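Local coordinates for putative uncharacterized protein PH0594 (Pyrococcus horikoshii, PDB 4HXE), which probably acts as a serine peptidase of the prolyl oligopeptidase family, with an alpha/beta-hydrolase domain and a beta-propeller, and binds magnesium ions, at residues N489-W494 with L551-M556; F529-V534 with H559-L564; M471-L476 with L538-S543; G145-E150 with P171-G176. All blocks are in the same frame, centred on the assembly; numbering follows the deposited sequence. Where two conformers were deposited one is given.

Interaction 1: N489-W494 with L551-M556; sequences NGISYW and LDQSLM
The amide of Q553 carries most of the polar contact with the loop 489-494. Its OE1 accepts two backbone bonds, from S492 N at 2.8 Å and from Y493 N at 2.9 Å. Both donors lie in the carbonyl plane, and Y493 N sits on a lone pair. At the other end, Q553 NE2 donates to Y493 O at 3.0 Å, with an N-H...O angle of 165°. A bend at chi2 (-66°) turns the amide along the loop backbone. A leucine here would probably leave S492 N, Y493 N and Y493 O without this partner.

A loop side chain adds a bond: S492 OG donates to the helix carbonyl Q553 O at 2.8 Å, tilted from the carbonyl plane. Water 1 joins S554 OG to G490 N, the latter bond being weak; S554 OG also bonds to H542.

Around these bonds the packing is sparse. The I491 methyl CD1 lies beside the Q553 amide, 3.8 Å from its CD. The apolar pair is M556 CE and Y493 CB, 4.0 Å apart at the edge of the ring. The Y493 hydroxyl bonds to Y493 of the second subunit.

The buried G490 O, close to Q553 CB, has no polar partner in the model. The amide thus works like a piece of backbone, fixing Y493 just before helix 494-500 and tying the loop after strand 484-488 to helix 552-563 of the alpha/beta-hydrolase domain.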
loop_
_atom_site.group_PDB
_atom_site.type_symbol
_atom_site.label_atom_id
_atom_site.label_comp_id
_atom_site.label_asym_id
_atom_site.label_seq_id
_atom_site.Cartn_x
_atom_site.Cartn_y
_atom_site.Cartn_z
ATOM N N ASN A 489 -7.861 1.504 -39.369
ATOM C CA ASN A 489 -8.502 2.719 -38.920
ATOM C C ASN A 489 -9.098 3.434 -40.098
ATOM O O ASN A 489 -8.860 4.654 -40.301
ATOM C CB ASN A 489 -7.451 3.579 -38.208
ATOM C CG ASN A 489 -6.979 2.905 -36.925
ATOM O OD1 ASN A 489 -6.086 2.075 -36.978
ATOM N ND2 ASN A 489 -7.697 3.149 -35.797
ATOM N N GLY A 490 -9.838 2.663 -40.898
ATOM C CA GLY A 490 -10.191 3.082 -42.247
ATOM C C GLY A 490 -11.644 3.476 -42.395
ATOM O O GLY A 490 -12.278 3.814 -41.408
ATOM N N ILE A 491 -12.116 3.488 -43.640
ATOM C CA ILE A 491 -13.504 3.736 -43.961
ATOM C C ILE A 491 -14.016 2.582 -44.821
ATOM O O ILE A 491 -13.381 2.213 -45.800
ATOM C CB ILE A 491 -13.732 5.076 -44.748
ATOM C CG1 ILE A 491 -13.264 6.277 -43.891
ATOM C CG2 ILE A 491 -15.242 5.193 -45.142
ATOM C CD1 ILE A 491 -14.309 6.644 -42.866
ATOM N N SER A 492 -15.127 1.964 -44.390
ATOM C CA SER A 492 -15.869 1.042 -45.243
ATOM C C SER A 492 -17.273 1.617 -45.571
ATOM O O SER A 492 -17.950 1.140 -46.541
ATOM C CB SER A 492 -15.974 -0.332 -44.580
ATOM O OG SER A 492 -16.788 -0.259 -43.445
ATOM N N TYR A 493 -17.751 2.583 -44.761
ATOM C CA TYR A 493 -19.089 3.175 -45.033
ATOM C C TYR A 493 -19.156 4.678 -44.721
ATOM O O TYR A 493 -19.171 5.090 -43.545
ATOM C CB TYR A 493 -20.207 2.411 -44.314
ATOM C CG TYR A 493 -21.653 2.711 -44.721
ATOM C CD1 TYR A 493 -21.968 3.395 -45.898
ATOM C CD2 TYR A 493 -22.688 2.279 -43.934
ATOM C CE1 TYR A 493 -23.302 3.679 -46.269
ATOM C CE2 TYR A 493 -24.020 2.525 -44.291
ATOM C CZ TYR A 493 -24.312 3.229 -45.467
ATOM O OH TYR A 493 -25.640 3.479 -45.749
ATOM N N TRP A 494 -19.196 5.511 -45.780
ATOM C CA TRP A 494 -19.226 6.950 -45.544
ATOM C C TRP A 494 -20.413 7.408 -44.736
ATOM O O TRP A 494 -20.321 8.391 -44.014
ATOM C CB TRP A 494 -19.225 7.700 -46.871
ATOM C CG TRP A 494 -17.933 7.472 -47.593
ATOM C CD1 TRP A 494 -17.715 6.782 -48.798
ATOM C CD2 TRP A 494 -16.600 7.922 -47.152
ATOM N NE1 TRP A 494 -16.338 6.814 -49.122
ATOM C CE2 TRP A 494 -15.635 7.456 -48.162
ATOM C CE3 TRP A 494 -16.138 8.680 -46.074
ATOM C CZ2 TRP A 494 -14.255 7.770 -48.087
ATOM C CZ3 TRP A 494 -14.746 8.976 -46.001
ATOM C CH2 TRP A 494 -13.829 8.513 -46.996
ATOM N N LEU A 551 -14.783 2.635 -34.731
ATOM C CA LEU A 551 -14.613 1.181 -34.841
ATOM C C LEU A 551 -15.546 0.550 -35.855
ATOM O O LEU A 551 -15.226 -0.467 -36.511
ATOM C CB LEU A 551 -14.903 0.579 -33.437
ATOM C CG LEU A 551 -14.695 -0.955 -33.352
ATOM C CD1 LEU A 551 -13.249 -1.385 -33.677
ATOM C CD2 LEU A 551 -15.195 -1.502 -31.975
ATOM N N ASP A 552 -16.750 1.085 -35.984
ATOM C CA ASP A 552 -17.670 0.394 -36.913
ATOM C C ASP A 552 -17.102 0.311 -38.358
ATOM O O ASP A 552 -17.451 -0.582 -39.136
ATOM C CB ASP A 552 -19.025 1.129 -37.005
ATOM C CG ASP A 552 -18.849 2.538 -37.553
ATOM O OD1 ASP A 552 -19.590 2.870 -38.491
ATOM O OD2 ASP A 552 -17.939 3.311 -37.076
ATOM N N GLN A 553 -16.227 1.238 -38.716
ATOM C CA GLN A 553 -15.671 1.244 -40.052
ATOM C C GLN A 553 -14.892 -0.071 -40.310
ATOM O O GLN A 553 -14.890 -0.557 -41.444
ATOM C CB GLN A 553 -14.763 2.481 -40.230
ATOM C CG GLN A 553 -15.544 3.810 -40.095
ATOM C CD GLN A 553 -16.530 3.958 -41.233
ATOM O OE1 GLN A 553 -16.413 3.265 -42.258
ATOM N NE2 GLN A 553 -17.519 4.868 -41.076
ATOM N N SER A 554 -14.196 -0.588 -39.298
ATOM C CA SER A 554 -13.487 -1.848 -39.467
ATOM C C SER A 554 -14.360 -3.014 -39.100
ATOM O O SER A 554 -14.441 -3.945 -39.869
ATOM C CB SER A 554 -12.192 -1.907 -38.620
ATOM O OG SER A 554 -11.204 -1.092 -39.179
ATOM N N LEU A 555 -15.055 -2.938 -37.953
ATOM C CA LEU A 555 -15.766 -4.103 -37.462
ATOM C C LEU A 555 -16.966 -4.443 -38.389
ATOM O O LEU A 555 -17.282 -5.613 -38.571
ATOM C CB LEU A 555 -16.224 -3.899 -35.989
ATOM C CG LEU A 555 -16.916 -5.125 -35.365
ATOM C CD1 LEU A 555 -16.081 -6.423 -35.565
ATOM C CD2 LEU A 555 -17.122 -4.816 -33.881
ATOM N N MET A 556 -17.636 -3.435 -38.970
ATOM C CA MET A 556 -18.746 -3.732 -39.912
ATOM C C MET A 556 -18.199 -4.459 -41.140
ATOM O O MET A 556 -18.812 -5.418 -41.614
ATOM C CB MET A 556 -19.506 -2.471 -40.350
ATOM C CG MET A 556 -20.333 -1.828 -39.215
ATOM S SD MET A 556 -21.434 -0.547 -39.945
ATOM C CE MET A 556 -20.243 0.564 -40.736
HETATM O O HOH W 1 -9.864 -0.197 -41.458
#

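Interaction 2: F529-V534 with H559-L564; sequences FYAKNV and HVLKDL
L564, just past the end of helix 552-563, reaches across to the 3-10 segment that holds A531. Its CB points toward that segment. With CG anti to the carbonyl carbon (chi1 -64°), the isobutyl fork opens against A531 and K532. The CD1 branch goes deepest: it lies 3.6 Å from A531 CB and 3.5 Å from K532 N. The CD2 branch lies across the aliphatic part of K532, near CG and CE, but this lysine was modelled in two conformers and the contact is less certain.

A531 CB is shared by three side chains. Besides L564, it meets V560 CG1 at 3.8 Å and L561 CD2 at 3.9 Å. The same L561 methyl also touches V534 CG2 at 3.8 Å, the two side chains crossing at about a right angle. The side-chain pairs are apolar, and the segments share no hydrogen bond.

The small alanine probably helps the 3-10 turn come close to the helix. Behind the turn, V534 rests on T477 of helix 467-478. L561 also packs on V568 of strand 568-573. H559 bonds to A499 of the second subunit. In this alpha/beta-hydrolase domain the turn thus sits between helices 467-478 and 552-563, shortly before strand 538-543.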
loop_
_atom_site.group_PDB
_atom_site.type_symbol
_atom_site.label_atom_id
_atom_site.label_comp_id
_atom_site.label_asym_id
_atom_site.label_seq_id
_atom_site.Cartn_x
_atom_site.Cartn_y
_atom_site.Cartn_z
ATOM N N PHE A 529 -20.396 -1.984 -49.335
ATOM C CA PHE A 529 -21.406 -2.479 -50.276
ATOM C C PHE A 529 -20.860 -3.310 -51.418
ATOM O O PHE A 529 -21.648 -3.784 -52.223
ATOM C CB PHE A 529 -22.237 -1.277 -50.768
ATOM C CG PHE A 529 -22.954 -0.688 -49.655
ATOM C CD1 PHE A 529 -22.292 0.196 -48.762
ATOM C CD2 PHE A 529 -24.221 -1.205 -49.317
ATOM C CE1 PHE A 529 -22.920 0.642 -47.593
ATOM C CE2 PHE A 529 -24.866 -0.739 -48.159
ATOM C CZ PHE A 529 -24.214 0.159 -47.302
ATOM N N TYR A 530 -19.543 -3.489 -51.504
ATOM C CA TYR A 530 -18.970 -4.323 -52.570
ATOM C C TYR A 530 -18.178 -5.470 -51.955
ATOM O O TYR A 530 -17.327 -6.088 -52.640
ATOM C CB TYR A 530 -18.006 -3.469 -53.404
ATOM C CG TYR A 530 -18.632 -2.280 -54.054
ATOM C CD1 TYR A 530 -18.725 -1.048 -53.370
ATOM C CD2 TYR A 530 -19.063 -2.341 -55.384
ATOM C CE1 TYR A 530 -19.295 0.085 -53.971
ATOM C CE2 TYR A 530 -19.606 -1.211 -56.005
ATOM C CZ TYR A 530 -19.713 -0.012 -55.269
ATOM O OH TYR A 530 -20.288 1.078 -55.862
ATOM N N ALA A 531 -18.384 -5.686 -50.654
ATOM C CA ALA A 531 -17.696 -6.740 -49.911
ATOM C C ALA A 531 -17.709 -8.073 -50.642
ATOM O O ALA A 531 -16.716 -8.772 -50.553
ATOM C CB ALA A 531 -18.275 -6.884 -48.499
ATOM N N LYS A 532 -18.819 -8.446 -51.330
ATOM C CA LYS A 532 -18.859 -9.703 -52.092
ATOM C C LYS A 532 -17.670 -9.872 -53.069
ATOM O O LYS A 532 -17.279 -10.959 -53.385
ATOM C CB LYS A 532 -20.159 -9.795 -52.888
ATOM C CG LYS A 532 -21.400 -10.045 -52.039
ATOM C CD LYS A 532 -22.641 -10.140 -52.916
ATOM C CE LYS A 532 -23.759 -10.817 -52.151
ATOM N NZ LYS A 532 -25.047 -10.509 -52.818
ATOM N N ASN A 533 -17.108 -8.774 -53.538
ATOM C CA ASN A 533 -16.056 -8.805 -54.579
ATOM C C ASN A 533 -14.734 -9.228 -54.044
ATOM O O ASN A 533 -13.827 -9.616 -54.803
ATOM C CB ASN A 533 -15.860 -7.407 -55.164
ATOM C CG ASN A 533 -17.073 -6.917 -55.940
ATOM O OD1 ASN A 533 -17.997 -7.684 -56.232
ATOM N ND2 ASN A 533 -17.063 -5.648 -56.296
ATOM N N VAL A 534 -14.597 -9.137 -52.731
ATOM C CA VAL A 534 -13.275 -9.358 -52.131
ATOM C C VAL A 534 -12.755 -10.797 -52.342
ATOM O O VAL A 534 -13.504 -11.802 -52.136
ATOM C CB VAL A 534 -13.259 -8.938 -50.632
ATOM C CG1 VAL A 534 -11.935 -9.389 -49.958
ATOM C CG2 VAL A 534 -13.486 -7.429 -50.514
ATOM N N HIS A 559 -17.266 -8.084 -40.063
ATOM C CA HIS A 559 -18.419 -8.945 -39.892
ATOM C C HIS A 559 -19.064 -9.277 -41.248
ATOM O O HIS A 559 -19.459 -10.426 -41.499
ATOM C CB HIS A 559 -19.500 -8.242 -39.045
ATOM C CG HIS A 559 -19.237 -8.281 -37.607
ATOM N ND1 HIS A 559 -19.768 -7.366 -36.744
ATOM C CD2 HIS A 559 -18.497 -9.199 -36.824
ATOM C CE1 HIS A 559 -19.372 -7.674 -35.463
ATOM N NE2 HIS A 559 -18.580 -8.785 -35.513
ATOM N N VAL A 560 -19.243 -8.282 -42.105
ATOM C CA VAL A 560 -19.922 -8.542 -43.408
ATOM C C VAL A 560 -19.028 -9.453 -44.291
ATOM O O VAL A 560 -19.508 -10.422 -44.899
ATOM C CB VAL A 560 -20.279 -7.219 -44.117
ATOM C CG1 VAL A 560 -20.647 -7.415 -45.571
ATOM C CG2 VAL A 560 -21.415 -6.515 -43.347
ATOM N N LEU A 561 -17.735 -9.158 -44.324
ATOM C CA LEU A 561 -16.787 -10.046 -45.024
ATOM C C LEU A 561 -16.882 -11.437 -44.459
ATOM O O LEU A 561 -16.859 -12.367 -45.263
ATOM C CB LEU A 561 -15.330 -9.556 -44.943
ATOM C CG LEU A 561 -14.990 -8.292 -45.752
ATOM C CD1 LEU A 561 -13.598 -7.782 -45.413
ATOM C CD2 LEU A 561 -15.047 -8.643 -47.237
ATOM N N LYS A 562 -16.975 -11.623 -43.115
ATOM C CA LYS A 562 -17.143 -13.026 -42.571
ATOM C C LYS A 562 -18.480 -13.609 -43.007
ATOM O O LYS A 562 -18.598 -14.791 -43.328
ATOM C CB LYS A 562 -17.050 -13.117 -41.036
ATOM C CG LYS A 562 -15.677 -12.741 -40.481
ATOM C CD LYS A 562 -14.591 -13.769 -40.840
ATOM C CE LYS A 562 -14.927 -15.141 -40.327
ATOM N NZ LYS A 562 -13.749 -16.061 -40.548
ATOM N N ASP A 563 -19.500 -12.755 -43.054
ATOM C CA ASP A 563 -20.840 -13.233 -43.392
ATOM C C ASP A 563 -20.816 -13.729 -44.858
ATOM O O ASP A 563 -21.702 -14.459 -45.250
ATOM C CB ASP A 563 -21.875 -12.096 -43.210
ATOM C CG ASP A 563 -23.317 -12.602 -42.998
ATOM O OD1 ASP A 563 -23.573 -13.705 -42.489
ATOM O OD2 ASP A 563 -24.261 -11.837 -43.298
ATOM N N LEU A 564 -19.846 -13.256 -45.660
ATOM C CA LEU A 564 -19.765 -13.619 -47.067
ATOM C C LEU A 564 -18.700 -14.703 -47.241
ATOM O O LEU A 564 -18.356 -15.008 -48.348
ATOM C CB LEU A 564 -19.497 -12.383 -47.949
ATOM C CG LEU A 564 -20.629 -11.324 -47.928
ATOM C CD1 LEU A 564 -20.243 -9.940 -48.498
ATOM C CD2 LEU A 564 -21.892 -11.898 -48.619
#

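Interaction 3: M471-L476 with L538-S543; sequences MTNWAL and LLLIHS
N473 OD1 lies 3.9 Å from L540 CD2 and is held by a hydrogen bond from S487 OG on the neighbouring strand. The other end of this amide is also engaged, ND2 bonding to I491 O. These two bonds fix the rotation of the amide. Its oxygen is turned toward the strand, and the N473 and L540 side chains cross at about a right angle. The buried polar group lies against a leucine methyl while both its ends are hydrogen-bonded.

The rest of the contact is apolar. L476 points toward the strand, and its CD1 touches L538 CD1 at 3.8 Å and L538 CB at 3.9 Å. With CG of L538 anti to the backbone N (chi1 172°) and chi2 at 67°, its CD1 branch meets the helix. T472 CG2 makes a looser approach to the same L538 CD1, at 4.2 Å.

Helix and strand run nearly antiparallel, at 158°, and the axes of the two segments come within 10.6 Å. F557 and L561 of helix 552-563 also pack on L538. Such a helix against a central, mostly parallel sheet is characteristic of the alpha/beta-hydrolase fold. The GxSxG sequence spans the turn from strand 460-465 into helix 467-478, consistent with a nucleophile elbow.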
loop_
_atom_site.group_PDB
_atom_site.type_symbol
_atom_site.label_atom_id
_atom_site.label_comp_id
_atom_site.label_asym_id
_atom_site.label_seq_id
_atom_site.Cartn_x
_atom_site.Cartn_y
_atom_site.Cartn_z
ATOM N N MET A 471 -8.794 3.206 -48.765
ATOM C CA MET A 471 -8.408 2.821 -50.117
ATOM C C MET A 471 -8.012 1.354 -50.249
ATOM O O MET A 471 -8.166 0.767 -51.310
ATOM C CB MET A 471 -7.304 3.694 -50.691
ATOM C CG MET A 471 -7.049 3.406 -52.181
ATOM S SD MET A 471 -8.369 4.147 -53.161
ATOM C CE MET A 471 -8.383 5.912 -52.832
ATOM N N THR A 472 -7.444 0.767 -49.208
ATOM C CA THR A 472 -7.127 -0.658 -49.173
ATOM C C THR A 472 -8.433 -1.467 -49.221
ATOM O O THR A 472 -8.530 -2.402 -50.005
ATOM C CB THR A 472 -6.393 -0.955 -47.843
ATOM O OG1 THR A 472 -5.169 -0.216 -47.862
ATOM C CG2 THR A 472 -6.109 -2.481 -47.693
ATOM N N ASN A 473 -9.417 -1.111 -48.405
ATOM C CA ASN A 473 -10.772 -1.768 -48.511
ATOM C C ASN A 473 -11.293 -1.693 -49.939
ATOM O O ASN A 473 -11.683 -2.706 -50.556
ATOM C CB ASN A 473 -11.796 -1.077 -47.582
ATOM C CG ASN A 473 -11.385 -1.120 -46.111
ATOM O OD1 ASN A 473 -10.528 -1.958 -45.723
ATOM N ND2 ASN A 473 -12.029 -0.258 -45.257
ATOM N N TRP A 474 -11.263 -0.478 -50.467
ATOM C CA TRP A 474 -11.790 -0.166 -51.801
ATOM C C TRP A 474 -11.078 -0.974 -52.841
ATOM O O TRP A 474 -11.737 -1.635 -53.678
ATOM C CB TRP A 474 -11.564 1.311 -52.096
ATOM C CG TRP A 474 -12.285 1.765 -53.358
ATOM C CD1 TRP A 474 -11.736 2.149 -54.535
ATOM C CD2 TRP A 474 -13.732 1.837 -53.559
ATOM N NE1 TRP A 474 -12.691 2.531 -55.426
ATOM C CE2 TRP A 474 -13.924 2.387 -54.896
ATOM C CE3 TRP A 474 -14.823 1.561 -52.779
ATOM C CZ2 TRP A 474 -15.187 2.584 -55.450
ATOM C CZ3 TRP A 474 -16.100 1.786 -53.312
ATOM C CH2 TRP A 474 -16.280 2.265 -54.649
ATOM N N ALA A 475 -9.737 -0.988 -52.766
ATOM C CA ALA A 475 -8.869 -1.735 -53.727
ATOM C C ALA A 475 -9.253 -3.225 -53.807
ATOM O O ALA A 475 -9.405 -3.818 -54.935
ATOM C CB ALA A 475 -7.402 -1.577 -53.380
ATOM N N LEU A 476 -9.465 -3.825 -52.634
ATOM C CA LEU A 476 -9.837 -5.252 -52.598
ATOM C C LEU A 476 -11.255 -5.535 -53.131
ATOM O O LEU A 476 -11.545 -6.658 -53.532
ATOM C CB LEU A 476 -9.620 -5.931 -51.231
ATOM C CG LEU A 476 -8.247 -5.897 -50.546
ATOM C CD1 LEU A 476 -8.139 -6.855 -49.345
ATOM C CD2 LEU A 476 -7.069 -6.013 -51.452
ATOM N N LEU A 538 -7.487 -10.311 -45.848
ATOM C CA LEU A 538 -7.387 -8.958 -45.378
ATOM C C LEU A 538 -7.216 -8.985 -43.862
ATOM O O LEU A 538 -7.932 -9.715 -43.173
ATOM C CB LEU A 538 -8.712 -8.202 -45.701
ATOM C CG LEU A 538 -8.890 -6.782 -45.105
ATOM C CD1 LEU A 538 -7.891 -5.784 -45.725
ATOM C CD2 LEU A 538 -10.333 -6.400 -45.431
ATOM N N LEU A 539 -6.307 -8.132 -43.354
ATOM C CA LEU A 539 -6.197 -7.891 -41.933
ATOM C C LEU A 539 -6.725 -6.486 -41.723
ATOM O O LEU A 539 -6.224 -5.503 -42.312
ATOM C CB LEU A 539 -4.712 -7.992 -41.494
ATOM C CG LEU A 539 -4.362 -7.369 -40.119
ATOM C CD1 LEU A 539 -5.170 -8.232 -39.126
ATOM C CD2 LEU A 539 -2.854 -7.377 -39.840
ATOM N N LEU A 540 -7.741 -6.386 -40.903
ATOM C CA LEU A 540 -8.192 -5.094 -40.420
ATOM C C LEU A 540 -7.575 -4.772 -39.044
ATOM O O LEU A 540 -7.490 -5.628 -38.181
ATOM C CB LEU A 540 -9.732 -5.046 -40.303
ATOM C CG LEU A 540 -10.418 -5.018 -41.682
ATOM C CD1 LEU A 540 -11.820 -5.727 -41.660
ATOM C CD2 LEU A 540 -10.622 -3.555 -42.126
ATOM N N ILE A 541 -7.176 -3.523 -38.855
ATOM C CA ILE A 541 -6.547 -3.074 -37.596
ATOM C C ILE A 541 -7.343 -1.847 -37.154
ATOM O O ILE A 541 -7.597 -0.921 -37.955
ATOM C CB ILE A 541 -5.061 -2.700 -37.791
ATOM C CG1 ILE A 541 -4.236 -3.993 -37.985
ATOM C CG2 ILE A 541 -4.593 -1.951 -36.509
ATOM C CD1 ILE A 541 -2.845 -3.884 -38.580
ATOM N N HIS A 542 -7.774 -1.830 -35.897
ATOM C CA HIS A 542 -8.460 -0.665 -35.401
ATOM C C HIS A 542 -8.039 -0.436 -33.957
ATOM O O HIS A 542 -7.322 -1.255 -33.386
ATOM C CB HIS A 542 -9.973 -0.836 -35.483
ATOM C CG HIS A 542 -10.678 0.448 -35.871
ATOM N ND1 HIS A 542 -10.961 0.740 -37.154
ATOM C CD2 HIS A 542 -11.055 1.547 -35.108
ATOM C CE1 HIS A 542 -11.531 1.972 -37.212
ATOM N NE2 HIS A 542 -11.593 2.457 -35.948
ATOM N N SER A 543 -8.520 0.643 -33.340
ATOM C CA SER A 543 -8.211 0.949 -31.971
ATOM C C SER A 543 -9.437 1.557 -31.397
ATOM O O SER A 543 -10.190 2.214 -32.085
ATOM C CB SER A 543 -7.071 1.974 -31.886
ATOM O OG SER A 543 -7.410 3.059 -32.660
#

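Interaction 4: G145-E150 with P171-G176; sequences GFFDGE and PRFSSG
F147 and R172 make the tight part of this contact. R172 CD sits squarely over the F147 ring, 3.5 Å from the ring centroid, in a CH-pi contact. Further along, a bend at chi3 (-60°) brings the guanidinium group over the CB end of F147, with R172 NH1 3.3 Å from F147 CB. The ring and guanidinium planes are 40° apart, so they do not stack flat. The ring's far edge points into the face of F173 as a T-shaped pair, with the F147 and F173 centroids 5.3 Å apart.

F147 to E150 form a type I' turn leading into strand 151-158. P171 to S174 form a type II turn that carries the chain from strand 163-170 to strand 175-179, from one sheet of the beta-propeller to the next.

Beside E150 the fit is looser and partly wet. R172 NE bonds only weakly to E150 O, at 3.4 Å. Water 3 links E150 O to R172 NH2, which also forms a salt bridge with E134. A leucine in place of R172 would probably leave E134 without its charged mate and E150 O with less to hold it. Water 2 donates to E150 OE2 and accepts from F173 N at 2.8 Å, while the E150 carboxylate pairs with R125 and R107.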
loop_
_atom_site.group_PDB
_atom_site.type_symbol
_atom_site.label_atom_id
_atom_site.label_comp_id
_atom_site.label_asym_id
_atom_site.label_seq_id
_atom_site.Cartn_x
_atom_site.Cartn_y
_atom_site.Cartn_z
ATOM N N GLY A 145 -10.918 12.377 -26.481
ATOM C CA GLY A 145 -11.977 11.673 -25.748
ATOM C C GLY A 145 -13.348 12.247 -26.019
ATOM O O GLY A 145 -13.587 12.946 -27.010
ATOM N N PHE A 146 -14.291 11.917 -25.159
ATOM C CA PHE A 146 -15.617 12.509 -25.256
ATOM C C PHE A 146 -15.578 13.933 -24.754
ATOM O O PHE A 146 -14.970 14.195 -23.696
ATOM C CB PHE A 146 -16.583 11.732 -24.359
ATOM C CG PHE A 146 -16.927 10.389 -24.914
ATOM C CD1 PHE A 146 -16.111 9.281 -24.663
ATOM C CD2 PHE A 146 -18.042 10.238 -25.736
ATOM C CE1 PHE A 146 -16.443 8.034 -25.191
ATOM C CE2 PHE A 146 -18.349 9.006 -26.258
ATOM C CZ PHE A 146 -17.560 7.889 -25.970
ATOM N N PHE A 147 -16.323 14.830 -25.410
ATOM C CA PHE A 147 -16.221 16.208 -25.024
ATOM C C PHE A 147 -16.871 16.451 -23.684
ATOM O O PHE A 147 -16.422 17.303 -22.930
ATOM C CB PHE A 147 -16.754 17.180 -26.080
ATOM C CG PHE A 147 -15.721 17.546 -27.151
ATOM C CD1 PHE A 147 -16.008 17.376 -28.512
ATOM C CD2 PHE A 147 -14.494 18.054 -26.785
ATOM C CE1 PHE A 147 -15.103 17.757 -29.505
ATOM C CE2 PHE A 147 -13.556 18.447 -27.753
ATOM C CZ PHE A 147 -13.878 18.311 -29.124
ATOM N N ASP A 148 -17.968 15.770 -23.431
ATOM C CA ASP A 148 -18.650 15.907 -22.166
ATOM C C ASP A 148 -18.911 17.379 -21.807
ATOM O O ASP A 148 -18.622 17.844 -20.666
ATOM C CB ASP A 148 -17.848 15.153 -21.084
ATOM C CG ASP A 148 -18.661 14.898 -19.814
ATOM O OD1 ASP A 148 -19.933 14.948 -19.793
ATOM O OD2 ASP A 148 -17.968 14.748 -18.807
ATOM N N GLY A 149 -19.441 18.114 -22.793
ATOM C CA GLY A 149 -19.819 19.527 -22.565
ATOM C C GLY A 149 -18.614 20.457 -22.542
ATOM O O GLY A 149 -18.755 21.610 -22.128
ATOM N N GLU A 150 -17.438 19.980 -23.011
ATOM C CA GLU A 150 -16.183 20.760 -22.957
ATOM C C GLU A 150 -16.276 22.266 -23.336
ATOM O O GLU A 150 -16.780 22.645 -24.426
ATOM C CB GLU A 150 -15.129 20.094 -23.830
ATOM C CG GLU A 150 -13.786 20.848 -23.808
ATOM C CD GLU A 150 -12.647 20.109 -24.518
ATOM O OE1 GLU A 150 -12.454 18.884 -24.304
ATOM O OE2 GLU A 150 -11.929 20.788 -25.313
ATOM N N PRO A 171 -16.363 28.886 -26.088
ATOM C CA PRO A 171 -16.800 27.633 -26.634
ATOM C C PRO A 171 -15.690 26.611 -26.879
ATOM O O PRO A 171 -14.507 26.949 -27.014
ATOM C CB PRO A 171 -17.450 28.065 -27.974
ATOM C CG PRO A 171 -18.045 29.365 -27.607
ATOM C CD PRO A 171 -16.916 30.016 -26.847
ATOM N N ARG A 172 -16.089 25.344 -26.908
ATOM C CA ARG A 172 -15.229 24.272 -27.235
ATOM C C ARG A 172 -14.349 24.636 -28.462
ATOM O O ARG A 172 -14.825 25.289 -29.394
ATOM C CB ARG A 172 -16.185 23.148 -27.622
ATOM C CG ARG A 172 -15.581 21.807 -27.780
ATOM C CD ARG A 172 -16.737 20.858 -28.179
ATOM N NE ARG A 172 -17.736 20.865 -27.137
ATOM C CZ ARG A 172 -18.731 19.997 -27.019
ATOM N NH1 ARG A 172 -18.843 18.999 -27.893
ATOM N NH2 ARG A 172 -19.589 20.128 -26.026
ATOM N N PHE A 173 -13.074 24.245 -28.413
ATOM C CA PHE A 173 -12.154 24.316 -29.538
ATOM C C PHE A 173 -11.749 25.763 -29.916
ATOM O O PHE A 173 -11.495 26.062 -31.083
ATOM C CB PHE A 173 -12.743 23.590 -30.768
ATOM C CG PHE A 173 -12.199 22.243 -30.956
ATOM C CD1 PHE A 173 -12.280 21.627 -32.177
ATOM C CD2 PHE A 173 -11.556 21.587 -29.899
ATOM C CE1 PHE A 173 -11.761 20.370 -32.383
ATOM C CE2 PHE A 173 -11.024 20.325 -30.099
ATOM C CZ PHE A 173 -11.152 19.711 -31.355
ATOM N N SER A 174 -11.737 26.648 -28.942
ATOM C CA SER A 174 -11.215 27.985 -29.140
ATOM C C SER A 174 -9.716 27.967 -28.894
ATOM O O SER A 174 -9.240 27.075 -28.231
ATOM C CB SER A 174 -11.892 28.942 -28.168
ATOM O OG SER A 174 -13.276 29.119 -28.474
ATOM N N SER A 175 -8.981 29.004 -29.348
ATOM C CA SER A 175 -7.543 29.097 -29.095
ATOM C C SER A 175 -7.179 30.553 -28.792
ATOM O O SER A 175 -7.995 31.480 -29.009
ATOM C CB SER A 175 -6.718 28.519 -30.278
ATOM O OG SER A 175 -7.037 29.230 -31.436
ATOM N N GLY A 176 -5.983 30.755 -28.238
ATOM C CA GLY A 176 -5.629 32.053 -27.739
ATOM C C GLY A 176 -4.157 32.196 -27.881
ATOM O O GLY A 176 -3.395 31.229 -27.656
HETATM O O HOH W 2 -11.756 23.170 -26.197
HETATM O O HOH W 3 -19.656 22.794 -24.732
#

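From the N terminus, interaction 4 comes first and stands apart. It closes a loop through strands 151-158 and 163-170 within the propeller, and is finished before the others begin. The remaining three lie in the hydrolase domain. Interactions 3 and 1 each close a long excursion of some 60 residues, and interaction 2 a shorter one of 24. Their segments alternate along the chain, so interactions 3, 1 and 2 all cross one another. Interactions 1 and 2 share helix 552-563, and strand 538-543 of interaction 3 runs just before it. Direct touches, such as Y493 with F529 and V534 with L476, join them into one core. Interactions 1 and 2 also reach the second subunit.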